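Local atomic coordinates of nitroalkane oxidase (Podospora anserina, PDB entry 3MKH), a protein that oxidises nitroalkanes to aldehydes or ketones with an FAD cofactor, consuming oxygen and releasing nitrite and hydrogen peroxide. Residues A[31-36]-A[41-46]; A[344-349]-A[411-416]; A[287-292]-A[319-324]. One frame throughout, in Å; residues are numbered along the deposited sequence.

How the contacts relate
Followed from the N terminus, the chain makes its three contacts in series, with none enclosing or crossing another. Contact 1 comes first and closes a four-residue loop, folding helix 41-45 back on the end of helix 9-33 in the N-terminal helical region. After the beta sheet, contact 3 pairs helix 262-298 with helix 311-340 across the connection between them. Helix 345-374 follows, and its start is met by the end of helix 402-415 in contact 2, closing a mostly helical span of 61 residues. Contacts 2 and 3 share the C-terminal helical region and both touch a second subunit; contacts 1 and 2 lie on opposite sides of the chain's centre, with centres about 42 Å apart.

Contact 1: residues A[31-36]-A[41-46]; sequences QTYLQH and PLRFQS
Arg43 starts with CG beside its backbone N (chi1 -74°) and then runs extended to NE, a path that carries the guanidinium group to the backbone carbonyl of His36. His36 sets its CG anti to its own carbonyl carbon (chi1 -63°), which presents one face of the imidazole to Leu42 CB. The arginine takes hold side-on, with two nitrogens on one acceptor: NH2 of Arg43 is 2.9 Å from His36 O, and NE of Arg43 is 3.1 Å from that His36 O. The oxygen lies in the guanidinium plane, yet the two bonds meet it differently, NH2 nearly in line with the C=O (160°) and NE from well above the carbonyl plane. NH1 bonds to Thr236, which further fixes the rotation of the group. Leu34 CA rests over one guanidinium face.

This is a short link between consecutive helices in the helical N-terminal domain of the acyl-CoA dehydrogenase fold: a type I beta turn from Tyr33 to His36 follows on the last turn of helix 9-33, and a side chain of helix 41-45 holds the last carbonyl of that turn. Alongside, Ser46 OG donates to Arg43 O at 2.7 Å and is pressed against Tyr33, 3.2 Å from Tyr33 CB. The Tyr33 ring leans obliquely on the arginine, its CD1 3.8 Å from Arg43 CD, while its hydroxyl bonds to Glu89 and Arg30. Leu42 CB lies over the middle of the imidazole in a CH-pi contact, 3.7 Å from the His36 ring centroid, and Ser46 CB touches the edge of that ring.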
loop_
_atom_site.group_PDB
_atom_site.type_symbol
_atom_site.label_atom_id
_atom_site.label_comp_id
_atom_site.label_asym_id
_atom_site.label_seq_id
_atom_site.Cartn_x
_atom_site.Cartn_y
_atom_site.Cartn_z
ATOM N N GLN A 31 22.750 8.736 26.841
ATOM C CA GLN A 31 22.471 8.811 28.281
ATOM C C GLN A 31 22.810 10.205 28.816
ATOM O O GLN A 31 22.199 10.696 29.770
ATOM C CB GLN A 31 23.207 7.719 29.060
ATOM C CG GLN A 31 22.726 6.297 28.733
ATOM C CD GLN A 31 21.200 6.172 28.656
ATOM O OE1 GLN A 31 20.649 5.800 27.608
ATOM N NE2 GLN A 31 20.510 6.473 29.766
ATOM N N THR A 32 23.768 10.849 28.169
ATOM C CA THR A 32 24.131 12.207 28.519
ATOM C C THR A 32 23.067 13.239 28.140
ATOM O O THR A 32 22.618 14.001 29.007
ATOM C CB THR A 32 25.485 12.573 27.916
ATOM O OG1 THR A 32 26.491 11.795 28.570
ATOM C CG2 THR A 32 25.784 14.060 28.109
ATOM N N TYR A 33 22.640 13.267 26.876
ATOM C CA TYR A 33 21.694 14.321 26.464
ATOM C C TYR A 33 20.275 14.162 27.041
ATOM O O TYR A 33 19.540 15.140 27.219
ATOM C CB TYR A 33 21.716 14.580 24.940
ATOM C CG TYR A 33 21.093 13.541 24.020
ATOM C CD1 TYR A 33 19.728 13.275 24.044
ATOM C CD2 TYR A 33 21.862 12.896 23.048
ATOM C CE1 TYR A 33 19.151 12.338 23.156
ATOM C CE2 TYR A 33 21.294 11.965 22.170
ATOM C CZ TYR A 33 19.945 11.697 22.228
ATOM O OH TYR A 33 19.376 10.781 21.365
ATOM N N LEU A 34 19.915 12.932 27.364
ATOM C CA LEU A 34 18.636 12.621 28.012
ATOM C C LEU A 34 18.449 13.327 29.375
ATOM O O LEU A 34 17.329 13.453 29.880
ATOM C CB LEU A 34 18.528 11.104 28.197
ATOM C CG LEU A 34 17.500 10.312 27.381
ATOM C CD1 LEU A 34 17.058 11.023 26.132
ATOM C CD2 LEU A 34 17.976 8.896 27.075
ATOM N N GLN A 35 19.539 13.798 29.965
ATOM C CA GLN A 35 19.449 14.565 31.212
ATOM C C GLN A 35 18.847 15.960 31.005
ATOM O O GLN A 35 18.418 16.623 31.958
ATOM C CB GLN A 35 20.834 14.687 31.841
ATOM C CG GLN A 35 21.545 13.344 31.993
ATOM C CD GLN A 35 21.365 12.729 33.368
ATOM O OE1 GLN A 35 20.280 12.241 33.715
ATOM N NE2 GLN A 35 22.435 12.743 34.163
ATOM N N HIS A 36 18.826 16.413 29.759
ATOM C CA HIS A 36 18.242 17.708 29.445
ATOM C C HIS A 36 16.843 17.516 28.884
ATOM O O HIS A 36 16.512 16.431 28.396
ATOM C CB HIS A 36 19.115 18.465 28.446
ATOM C CG HIS A 36 20.480 18.782 28.965
ATOM N ND1 HIS A 36 20.689 19.612 30.044
ATOM C CD2 HIS A 36 21.707 18.371 28.562
ATOM C CE1 HIS A 36 21.985 19.708 30.280
ATOM N NE2 HIS A 36 22.627 18.964 29.396
ATOM N N PRO A 41 18.108 23.034 23.431
ATOM C CA PRO A 41 19.355 23.094 22.659
ATOM C C PRO A 41 20.555 22.524 23.422
ATOM O O PRO A 41 21.604 22.256 22.815
ATOM C CB PRO A 41 19.549 24.598 22.422
ATOM C CG PRO A 41 18.172 25.167 22.491
ATOM C CD PRO A 41 17.460 24.351 23.540
ATOM N N LEU A 42 20.417 22.369 24.736
ATOM C CA LEU A 42 21.487 21.791 25.550
ATOM C C LEU A 42 21.728 20.310 25.233
ATOM O O LEU A 42 22.791 19.760 25.573
ATOM C CB LEU A 42 21.185 21.942 27.049
ATOM C CG LEU A 42 21.722 23.136 27.864
ATOM C CD1 LEU A 42 21.731 24.424 27.063
ATOM C CD2 LEU A 42 20.898 23.305 29.136
ATOM N N ARG A 43 20.743 19.645 24.630
ATOM C CA ARG A 43 20.952 18.255 24.233
ATOM C C ARG A 43 22.094 18.187 23.221
ATOM O O ARG A 43 23.039 17.414 23.385
ATOM C CB ARG A 43 19.679 17.633 23.649
ATOM C CG ARG A 43 18.645 17.315 24.701
ATOM C CD ARG A 43 17.567 16.346 24.227
ATOM N NE ARG A 43 16.807 15.868 25.381
ATOM C CZ ARG A 43 16.010 14.807 25.386
ATOM N NH1 ARG A 43 15.825 14.084 24.283
ATOM N NH2 ARG A 43 15.394 14.468 26.511
ATOM N N PHE A 44 21.990 18.995 22.174
ATOM C CA PHE A 44 23.052 19.111 21.175
ATOM C C PHE A 44 24.386 19.464 21.851
ATOM O O PHE A 44 25.379 18.767 21.691
ATOM C CB PHE A 44 22.676 20.192 20.160
ATOM C CG PHE A 44 23.827 20.698 19.355
ATOM C CD1 PHE A 44 24.400 19.911 18.369
ATOM C CD2 PHE A 44 24.319 21.980 19.561
ATOM C CE1 PHE A 44 25.450 20.388 17.610
ATOM C CE2 PHE A 44 25.366 22.462 18.813
ATOM C CZ PHE A 44 25.937 21.664 17.835
ATOM N N GLN A 45 24.400 20.544 22.621
ATOM C CA GLN A 45 25.644 20.995 23.240
ATOM C C GLN A 45 26.285 19.897 24.082
ATOM O O GLN A 45 27.504 19.719 24.048
ATOM C CB GLN A 45 25.428 22.273 24.061
ATOM C CG GLN A 45 25.057 23.489 23.232
ATOM C CD GLN A 45 25.073 24.782 24.049
ATOM O OE1 GLN A 45 25.717 25.773 23.670
ATOM N NE2 GLN A 45 24.387 24.769 25.176
ATOM N N SER A 46 25.461 19.139 24.807
ATOM C CA SER A 46 25.961 18.094 25.689
ATOM C C SER A 46 26.664 16.956 24.938
ATOM O O SER A 46 27.325 16.133 25.555
ATOM C CB SER A 46 24.832 17.503 26.551
ATOM O OG SER A 46 24.039 16.584 25.806
#

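Contact 2: residues A[344-349]-A[411-416]; sequences DYDARR and QQLMLK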
loop_
_atom_site.group_PDB
_atom_site.type_symbol
_atom_site.label_atom_id
_atom_site.label_comp_id
_atom_site.label_asym_id
_atom_site.label_seq_id
_atom_site.Cartn_x
_atom_site.Cartn_y
_atom_site.Cartn_z
ATOM N N ASP A 344 26.694 5.691 -17.205
ATOM C CA ASP A 344 26.835 7.142 -17.043
ATOM C C ASP A 344 26.790 7.590 -15.597
ATOM O O ASP A 344 26.290 6.866 -14.754
ATOM C CB ASP A 344 25.606 7.798 -17.696
ATOM C CG ASP A 344 25.955 8.570 -18.921
ATOM O OD1 ASP A 344 27.167 8.728 -19.170
ATOM O OD2 ASP A 344 25.031 9.032 -19.625
ATOM N N TYR A 345 27.243 8.809 -15.323
ATOM C CA TYR A 345 26.958 9.397 -14.021
ATOM C C TYR A 345 25.444 9.512 -13.811
ATOM O O TYR A 345 24.950 9.273 -12.701
ATOM C CB TYR A 345 27.636 10.763 -13.807
ATOM C CG TYR A 345 27.346 11.279 -12.405
ATOM C CD1 TYR A 345 27.918 10.668 -11.296
ATOM C CD2 TYR A 345 26.449 12.318 -12.186
ATOM C CE1 TYR A 345 27.639 11.098 -10.004
ATOM C CE2 TYR A 345 26.165 12.761 -10.891
ATOM C CZ TYR A 345 26.769 12.144 -9.806
ATOM O OH TYR A 345 26.499 12.554 -8.516
ATOM N N ASP A 346 24.719 9.880 -14.869
ATOM C CA ASP A 346 23.258 9.924 -14.841
ATOM C C ASP A 346 22.650 8.573 -14.462
ATOM O O ASP A 346 21.676 8.514 -13.727
ATOM C CB ASP A 346 22.683 10.327 -16.207
ATOM C CG ASP A 346 22.796 11.810 -16.488
ATOM O OD1 ASP A 346 22.971 12.599 -15.527
ATOM O OD2 ASP A 346 22.702 12.182 -17.685
ATOM N N ALA A 347 23.195 7.488 -15.003
ATOM C CA ALA A 347 22.700 6.154 -14.656
ATOM C C ALA A 347 23.023 5.781 -13.213
ATOM O O ALA A 347 22.199 5.182 -12.512
ATOM C CB ALA A 347 23.257 5.110 -15.599
ATOM N N ARG A 348 24.230 6.120 -12.769
ATOM C CA ARG A 348 24.651 5.775 -11.412
ATOM C C ARG A 348 23.798 6.533 -10.409
ATOM O O ARG A 348 23.341 6.000 -9.390
ATOM C CB ARG A 348 26.111 6.161 -11.229
ATOM C CG ARG A 348 27.068 5.407 -12.157
ATOM C CD ARG A 348 28.483 5.972 -12.014
ATOM N NE ARG A 348 29.430 5.354 -12.929
ATOM C CZ ARG A 348 30.729 5.228 -12.669
ATOM N NH1 ARG A 348 31.216 5.672 -11.513
ATOM N NH2 ARG A 348 31.543 4.653 -13.556
ATOM N N ARG A 349 23.617 7.800 -10.728
ATOM C CA ARG A 349 22.857 8.746 -9.944
ATOM C C ARG A 349 21.438 8.254 -9.692
ATOM O O ARG A 349 20.901 8.404 -8.593
ATOM C CB ARG A 349 22.823 10.035 -10.753
ATOM C CG ARG A 349 21.985 11.092 -10.207
ATOM C CD ARG A 349 22.551 12.416 -10.626
ATOM N NE ARG A 349 21.948 13.392 -9.757
ATOM C CZ ARG A 349 20.901 14.114 -10.097
ATOM N NH1 ARG A 349 20.382 13.990 -11.315
ATOM N NH2 ARG A 349 20.398 14.972 -9.225
ATOM N N GLN A 411 12.525 12.126 -12.420
ATOM C CA GLN A 411 11.765 12.566 -13.594
ATOM C C GLN A 411 12.649 13.214 -14.679
ATOM O O GLN A 411 12.522 12.888 -15.858
ATOM C CB GLN A 411 10.638 13.510 -13.157
ATOM C CG GLN A 411 9.805 14.118 -14.283
ATOM C CD GLN A 411 8.677 15.013 -13.765
ATOM O OE1 GLN A 411 7.708 15.274 -14.480
ATOM N NE2 GLN A 411 8.805 15.494 -12.525
ATOM N N GLN A 412 13.540 14.124 -14.286
ATOM C CA GLN A 412 14.453 14.753 -15.249
ATOM C C GLN A 412 15.429 13.764 -15.895
ATOM O O GLN A 412 15.769 13.897 -17.072
ATOM C CB GLN A 412 15.214 15.915 -14.607
ATOM C CG GLN A 412 14.290 17.045 -14.176
ATOM C CD GLN A 412 13.443 17.577 -15.332
ATOM O OE1 GLN A 412 13.935 17.742 -16.455
ATOM N NE2 GLN A 412 12.164 17.854 -15.059
ATOM N N LEU A 413 15.877 12.775 -15.129
ATOM C CA LEU A 413 16.739 11.724 -15.680
ATOM C C LEU A 413 16.034 10.947 -16.791
ATOM O O LEU A 413 16.579 10.794 -17.884
ATOM C CB LEU A 413 17.213 10.771 -14.584
ATOM C CG LEU A 413 18.233 11.389 -13.622
ATOM C CD1 LEU A 413 18.484 10.504 -12.376
ATOM C CD2 LEU A 413 19.539 11.683 -14.363
ATOM N N MET A 414 14.831 10.454 -16.507
ATOM C CA MET A 414 14.063 9.674 -17.482
ATOM C C MET A 414 13.756 10.495 -18.746
ATOM O O MET A 414 13.648 9.946 -19.841
ATOM C CB MET A 414 12.761 9.142 -16.859
ATOM C CG MET A 414 12.949 8.075 -15.777
ATOM S SD MET A 414 11.391 7.314 -15.237
ATOM C CE MET A 414 10.607 8.740 -14.468
ATOM N N LEU A 415 13.642 11.812 -18.591
ATOM C CA LEU A 415 13.339 12.701 -19.709
ATOM C C LEU A 415 14.476 12.883 -20.706
ATOM O O LEU A 415 14.239 13.251 -21.856
ATOM C CB LEU A 415 12.900 14.077 -19.188
ATOM C CG LEU A 415 11.418 14.288 -18.883
ATOM C CD1 LEU A 415 11.215 15.493 -17.947
ATOM C CD2 LEU A 415 10.616 14.453 -20.160
ATOM N N LYS A 416 15.712 12.658 -20.273
ATOM C CA LYS A 416 16.848 12.830 -21.167
ATOM C C LYS A 416 16.806 11.803 -22.290
ATOM O O LYS A 416 16.485 10.641 -22.055
ATOM C CB LYS A 416 18.184 12.701 -20.419
ATOM C CG LYS A 416 18.462 13.811 -19.409
ATOM C CD LYS A 416 19.916 13.785 -18.972
ATOM C CE LYS A 416 20.193 14.857 -17.930
ATOM N NZ LYS A 416 21.665 15.105 -17.795
#
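Lys416 and Asp346 form the polar link, a salt bridge in which Lys416 NZ donates to Asp346 OD2 at 3.1 Å. The ammonium reaches OD2 on its syn side, 24° out of the carboxylate plane, and the two side chains cross at about a right angle. Lys416 arrives with its chain extended beyond CG, and its CD also passes near Asp346 OD2. The second oxygen, Asp346 OD1, lies 3.6 Å from Lys416 NZ and packs against a methyl group, 3.7 Å from Leu413 CD2.

Within the helical C-terminal domain of the acyl-CoA dehydrogenase fold, the contact sets the first turn of helix 345-374 against the last turn of helix 402-415. A carboxylate in the first turn of a helix is a familiar case of charge matched to the helix dipole, and Asp346 probably gains from it besides its bond to the lysine. Leu413 fills the space between the polar groups: its CD2 touches Asp346 and also lies at the edge of the Arg349 guanidinium, 3.9 Å from Arg349 NH1. Two nitrogens of that arginine are bonded elsewhere, NE by a salt bridge to Asp271 and NH2 by a hydrogen bond to His409; Asp271 OD2 accepts from Tyr345 OH as well. Arg349 NH1 and Lys416 NZ, like in charge, stay 6.7 Å apart.

At the end of helix 402-415, Lys416 N bonds to Leu413 O at 3.2 Å and only weakly to Gln412 O, so the last turn tightens. In the same turn, Met414 O accepts a hydrogen bond from Lys297 NZ of a second subunit.

Contact 3: residues A[287-292]-A[319-324]; sequences AAFDAA and GVKIQT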
loop_
_atom_site.group_PDB
_atom_site.type_symbol
_atom_site.label_atom_id
_atom_site.label_comp_id
_atom_site.label_asym_id
_atom_site.label_seq_id
_atom_site.Cartn_x
_atom_site.Cartn_y
_atom_site.Cartn_z
ATOM N N ALA A 287 16.864 -2.051 13.537
ATOM C CA ALA A 287 16.569 -1.803 14.953
ATOM C C ALA A 287 15.109 -2.127 15.298
ATOM O O ALA A 287 14.831 -2.690 16.345
ATOM C CB ALA A 287 16.898 -0.348 15.353
ATOM N N ALA A 288 14.183 -1.751 14.423
ATOM C CA ALA A 288 12.769 -2.003 14.683
ATOM C C ALA A 288 12.491 -3.506 14.672
ATOM O O ALA A 288 11.807 -4.035 15.559
ATOM C CB ALA A 288 11.896 -1.278 13.655
ATOM N N PHE A 289 13.035 -4.194 13.671
ATOM C CA PHE A 289 12.882 -5.646 13.597
ATOM C C PHE A 289 13.459 -6.320 14.846
ATOM O O PHE A 289 12.808 -7.163 15.459
ATOM C CB PHE A 289 13.559 -6.208 12.347
ATOM C CG PHE A 289 13.495 -7.704 12.264
ATOM C CD1 PHE A 289 12.417 -8.334 11.651
ATOM C CD2 PHE A 289 14.492 -8.483 12.825
ATOM C CE1 PHE A 289 12.348 -9.727 11.586
ATOM C CE2 PHE A 289 14.434 -9.865 12.770
ATOM C CZ PHE A 289 13.355 -10.490 12.145
ATOM N N ASP A 290 14.682 -5.954 15.216
ATOM C CA ASP A 290 15.330 -6.538 16.391
ATOM C C ASP A 290 14.552 -6.320 17.679
ATOM O O ASP A 290 14.436 -7.235 18.497
ATOM C CB ASP A 290 16.737 -5.970 16.570
ATOM C CG ASP A 290 17.741 -6.537 15.556
ATOM O OD1 ASP A 290 17.404 -7.471 14.797
ATOM O OD2 ASP A 290 18.878 -6.035 15.529
ATOM N N ALA A 291 14.048 -5.103 17.879
ATOM C CA ALA A 291 13.303 -4.795 19.100
ATOM C C ALA A 291 11.971 -5.562 19.177
ATOM O O ALA A 291 11.574 -6.030 20.244
ATOM C CB ALA A 291 13.079 -3.289 19.224
ATOM N N ALA A 292 11.293 -5.699 18.046
ATOM C CA ALA A 292 10.041 -6.465 17.994
ATOM C C ALA A 292 10.274 -7.966 18.200
ATOM O O ALA A 292 9.508 -8.637 18.909
ATOM C CB ALA A 292 9.305 -6.212 16.669
ATOM N N GLY A 319 7.407 -9.573 7.086
ATOM C CA GLY A 319 7.256 -8.493 6.127
ATOM C C GLY A 319 8.321 -7.416 6.318
ATOM O O GLY A 319 8.957 -6.977 5.366
ATOM N N VAL A 320 8.524 -6.992 7.562
ATOM C CA VAL A 320 9.596 -6.054 7.854
ATOM C C VAL A 320 10.971 -6.623 7.478
ATOM O O VAL A 320 11.787 -5.923 6.901
ATOM C CB VAL A 320 9.601 -5.634 9.339
ATOM C CG1 VAL A 320 10.847 -4.804 9.637
ATOM C CG2 VAL A 320 8.318 -4.851 9.685
ATOM N N LYS A 321 11.231 -7.888 7.815
ATOM C CA LYS A 321 12.521 -8.508 7.470
ATOM C C LYS A 321 12.763 -8.493 5.952
ATOM O O LYS A 321 13.852 -8.167 5.469
ATOM C CB LYS A 321 12.588 -9.942 8.007
ATOM C CG LYS A 321 13.969 -10.612 7.897
ATOM C CD LYS A 321 15.028 -9.825 8.628
ATOM C CE LYS A 321 16.190 -10.716 9.051
ATOM N NZ LYS A 321 16.902 -11.330 7.888
ATOM N N ILE A 322 11.739 -8.845 5.190
ATOM C CA ILE A 322 11.879 -8.863 3.740
ATOM C C ILE A 322 12.235 -7.480 3.197
ATOM O O ILE A 322 13.163 -7.322 2.396
ATOM C CB ILE A 322 10.595 -9.382 3.078
ATOM C CG1 ILE A 322 10.467 -10.898 3.324
ATOM C CG2 ILE A 322 10.609 -9.055 1.589
ATOM C CD1 ILE A 322 9.037 -11.421 3.340
ATOM N N GLN A 323 11.492 -6.468 3.631
ATOM C CA GLN A 323 11.736 -5.103 3.167
ATOM C C GLN A 323 13.140 -4.625 3.519
ATOM O O GLN A 323 13.784 -3.911 2.727
ATOM C CB GLN A 323 10.677 -4.156 3.739
ATOM C CG GLN A 323 9.251 -4.429 3.201
ATOM C CD GLN A 323 9.121 -4.082 1.725
ATOM O OE1 GLN A 323 9.613 -3.043 1.272
ATOM N NE2 GLN A 323 8.452 -4.947 0.970
ATOM N N THR A 324 13.613 -5.027 4.703
ATOM C CA THR A 324 14.943 -4.641 5.179
ATOM C C THR A 324 16.038 -5.257 4.299
ATOM O O THR A 324 17.026 -4.603 3.967
ATOM C CB THR A 324 15.173 -5.032 6.658
ATOM O OG1 THR A 324 14.114 -4.507 7.457
ATOM C CG2 THR A 324 16.491 -4.441 7.185
#
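Phe289 and Lys321 meet where helix 262-298 and helix 311-340, two antiparallel neighbours in the C-terminal helical bundle of the acyl-CoA dehydrogenase fold, pack side by side. The touching surface is aliphatic chain on aromatic face. Lys321 CD lies over the middle of the ring, 4.0 Å from the Phe289 centroid and 12° off the ring normal, a CH-pi contact; nearer the backbone, Lys321 CB comes within 3.6 Å of Phe289 CE1. At the ring edge, near its plane, Val320 CG1 packs on Phe289 CB at 4.1 Å. The ammonium is too far for more than a weak cation-pi attraction, with Lys321 NZ 6.0 Å from the Phe289 centroid.

Torsions on both partners make this fit. Phe289 sends its ring out opposite the backbone N (chi1 177°), which lets the ring face meet the Lys321 chain; there the bend at chi2 (58°) lays CD above the ring, and a second bend at chi4 turns NZ away from it.

That amino group is held farther out, by Glu325 on its own helix and by Glu350 and the backbone O of Ala421, both of a second subunit. Trp422 of that subunit closes in at a steep angle to the Phe289 ring and donates to Asp290 OD1, so a contact between helices of one chain is also part of the tetramer's interface. With an alanine in place of Phe289, the methylenes of Lys321 would probably lose the ring they lie on and Trp422 of the second subunit its aromatic partner, leaving a gap between the helices. One turn on from Val320, Thr324 OG1 donates to Val320 O at 2.8 Å, from the face of that carbonyl opposite the one used by Thr324 N.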